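Local atomic coordinates of clostripain-related protein (Bacteroides thetaiotaomicron, PDB entry 6NAG), a protein that is probably a secreted cysteine protease of the clostripain (C11) family, cleaving peptide bonds in its substrates. Residues Y106-G111 / L169-I174. The protein carries 1 engineered substitution. Residues are numbered along the deposited sequence; the frame is centred on the assembly and turned at random.
Sequences YSMVIG and LKMEYI. With PRO (proline), chain D.
Ser107 lies against the ring of Tyr173. Ser107 CB sits over one face of the Tyr173 ring, 3.7 Å from its centroid, as a CH-pi contact offset toward the rim. With chi1 at 62°, Tyr173 CG sits close to both backbone neighbours, and the ring faces Ser107 CB. Val109 CG2 meets the edge of the same ring more loosely. The ring's far end is fixed elsewhere, where Tyr173 OH hydrogen-bonds to Leu218 O.

Two backbone hydrogen bonds join the segments. Glu172 N donates to Tyr106 O at 2.8 Å, and Met108 N donates to Tyr173 O at 3.2 Å. Tyr106 O also receives a CA-H...O contact from Met171. Met108 and Ile174 form a parallel bridge between neighbouring strands of the central mixed sheet. This sheet, with helices packed on it, belongs to the caspase-like fold of clan CD peptidases.

The packed part lies on the sheet face that carries Met108, Ile110 and Ile174. Met171 is bent at chi2 (-61°), and its SD comes 3.9 Å from Tyr106 CB. Met171 CE meets Met108 SD at 3.8 Å. Ile110 CD1 touches Ile174 CG2 at a similar range. Helix 157-166 (Leu160, Ile164) and helix 87-100 (Leu94, Val97) pack against these side chains.

The contact loosens at Lys170 and Glu172, which are partly exposed to solvent. Leu169 CD2 touches both Tyr106 CD1 and CD of a bound proline, the latter at 3.6 Å. A water accepts from Tyr106 N (2.8 Å) and lies close to Lys170 O and the proline carboxylate. Lys104, Arg105 and Gly168 complete this proline pocket. Lys170 starts its side chain away from residues 106-111, while Glu172 OE2 forms a salt bridge with Arg105.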
loop_
_atom_site.group_PDB
_atom_site.type_symbol
_atom_site.label_atom_id
_atom_site.label_comp_id
_atom_site.label_asym_id
_atom_site.label_seq_id
_atom_site.Cartn_x
_atom_site.Cartn_y
_atom_site.Cartn_z
ATOM N N TYR A 106 10.800 4.935 -8.615
ATOM C CA TYR A 106 11.602 4.255 -7.605
ATOM C C TYR A 106 12.107 2.916 -8.122
ATOM O O TYR A 106 11.373 2.175 -8.774
ATOM C CB TYR A 106 10.797 4.050 -6.319
ATOM C CG TYR A 106 10.618 5.310 -5.506
ATOM C CD1 TYR A 106 9.541 6.157 -5.730
ATOM C CD2 TYR A 106 11.525 5.654 -4.514
ATOM C CE1 TYR A 106 9.375 7.309 -4.991
ATOM C CE2 TYR A 106 11.367 6.805 -3.769
ATOM C CZ TYR A 106 10.291 7.628 -4.012
ATOM O OH TYR A 106 10.129 8.776 -3.273
ATOM N N SER A 107 13.366 2.615 -7.833
ATOM C CA SER A 107 13.955 1.336 -8.205
ATOM C C SER A 107 14.649 0.719 -7.003
ATOM O O SER A 107 14.965 1.413 -6.040
ATOM C CB SER A 107 14.937 1.504 -9.362
ATOM O OG SER A 107 14.258 1.873 -10.548
ATOM N N MET A 108 14.892 -0.585 -7.063
ATOM C CA MET A 108 15.437 -1.294 -5.916
ATOM C C MET A 108 16.562 -2.247 -6.307
ATOM O O MET A 108 16.411 -3.070 -7.208
ATOM C CB MET A 108 14.321 -2.060 -5.201
ATOM C CG MET A 108 14.642 -2.438 -3.769
ATOM S SD MET A 108 13.168 -2.941 -2.864
ATOM C CE MET A 108 13.870 -3.307 -1.259
ATOM N N VAL A 109 17.692 -2.119 -5.621
ATOM C CA VAL A 109 18.815 -3.027 -5.810
ATOM C C VAL A 109 19.059 -3.804 -4.522
ATOM O O VAL A 109 19.498 -3.241 -3.521
ATOM C CB VAL A 109 20.099 -2.276 -6.212
ATOM C CG1 VAL A 109 21.259 -3.246 -6.342
ATOM C CG2 VAL A 109 19.884 -1.516 -7.511
ATOM N N ILE A 110 18.763 -5.100 -4.552
ATOM C CA ILE A 110 18.859 -5.929 -3.357
ATOM C C ILE A 110 20.091 -6.825 -3.388
ATOM O O ILE A 110 20.279 -7.602 -4.324
ATOM C CB ILE A 110 17.606 -6.805 -3.185
ATOM C CG1 ILE A 110 16.345 -5.940 -3.227
ATOM C CG2 ILE A 110 17.680 -7.598 -1.888
ATOM C CD1 ILE A 110 15.066 -6.724 -3.081
ATOM N N GLY A 111 20.923 -6.711 -2.357
ATOM C CA GLY A 111 22.129 -7.511 -2.248
ATOM C C GLY A 111 22.171 -8.347 -0.981
ATOM O O GLY A 111 22.122 -7.813 0.126
ATOM N N LEU A 169 4.232 1.559 -3.371
ATOM C CA LEU A 169 5.211 1.676 -4.444
ATOM C C LEU A 169 5.121 0.536 -5.452
ATOM O O LEU A 169 4.746 -0.586 -5.112
ATOM C CB LEU A 169 6.629 1.723 -3.870
ATOM C CG LEU A 169 7.033 2.924 -3.017
ATOM C CD1 LEU A 169 8.468 2.761 -2.540
ATOM C CD2 LEU A 169 6.870 4.217 -3.795
ATOM N N LYS A 170 5.464 0.842 -6.698
ATOM C CA LYS A 170 5.718 -0.182 -7.701
ATOM C C LYS A 170 7.030 0.148 -8.395
ATOM O O LYS A 170 7.121 1.125 -9.138
ATOM C CB LYS A 170 4.579 -0.280 -8.716
ATOM C CG LYS A 170 4.795 -1.380 -9.746
ATOM C CD LYS A 170 3.585 -1.582 -10.638
ATOM C CE LYS A 170 3.800 -2.754 -11.585
ATOM N NZ LYS A 170 2.631 -2.986 -12.475
ATOM N N MET A 171 8.047 -0.664 -8.135
ATOM C CA MET A 171 9.392 -0.399 -8.630
ATOM C C MET A 171 9.469 -0.443 -10.152
ATOM O O MET A 171 8.724 -1.175 -10.801
ATOM C CB MET A 171 10.382 -1.400 -8.032
ATOM C CG MET A 171 10.418 -1.409 -6.514
ATOM S SD MET A 171 10.901 0.180 -5.815
ATOM C CE MET A 171 10.776 -0.174 -4.065
ATOM N N GLU A 172 10.367 0.356 -10.717
ATOM C CA GLU A 172 10.655 0.282 -12.141
ATOM C C GLU A 172 11.321 -1.054 -12.428
ATOM O O GLU A 172 10.959 -1.756 -13.371
ATOM C CB GLU A 172 11.553 1.439 -12.581
ATOM C CG GLU A 172 11.129 2.089 -13.886
ATOM C CD GLU A 172 12.118 3.134 -14.362
ATOM O OE1 GLU A 172 12.461 3.125 -15.564
ATOM O OE2 GLU A 172 12.552 3.961 -13.535
ATOM N N TYR A 173 12.297 -1.397 -11.597
ATOM C CA TYR A 173 12.944 -2.698 -11.661
ATOM C C TYR A 173 13.410 -3.124 -10.276
ATOM O O TYR A 173 13.574 -2.295 -9.382
ATOM C CB TYR A 173 14.130 -2.677 -12.633
ATOM C CG TYR A 173 15.245 -1.729 -12.241
ATOM C CD1 TYR A 173 16.245 -2.123 -11.359
ATOM C CD2 TYR A 173 15.304 -0.445 -12.763
ATOM C CE1 TYR A 173 17.262 -1.261 -10.999
ATOM C CE2 TYR A 173 16.320 0.422 -12.413
ATOM C CZ TYR A 173 17.294 0.009 -11.530
ATOM O OH TYR A 173 18.305 0.872 -11.178
ATOM N N ILE A 174 13.614 -4.424 -10.103
ATOM C CA ILE A 174 14.251 -4.939 -8.903
ATOM C C ILE A 174 15.463 -5.765 -9.305
ATOM O O ILE A 174 15.327 -6.873 -9.821
ATOM C CB ILE A 174 13.294 -5.793 -8.052
ATOM C CG1 ILE A 174 12.120 -4.947 -7.559
ATOM C CG2 ILE A 174 14.032 -6.397 -6.870
ATOM C CD1 ILE A 174 11.122 -5.718 -6.721
HETATM N N PRO D . 5.277 3.983 -7.322
HETATM C CA PRO D . 4.723 3.915 -8.677
HETATM C C PRO D . 5.519 4.763 -9.663
HETATM O O PRO D . 5.129 4.932 -10.819
HETATM C CB PRO D . 3.310 4.466 -8.497
HETATM C CG PRO D . 3.452 5.448 -7.389
HETATM C CD PRO D . 4.490 4.877 -6.455
HETATM O OXT PRO D . 6.576 5.296 -9.324
HETATM O O HOH W 1 8.451 3.706 -9.491
#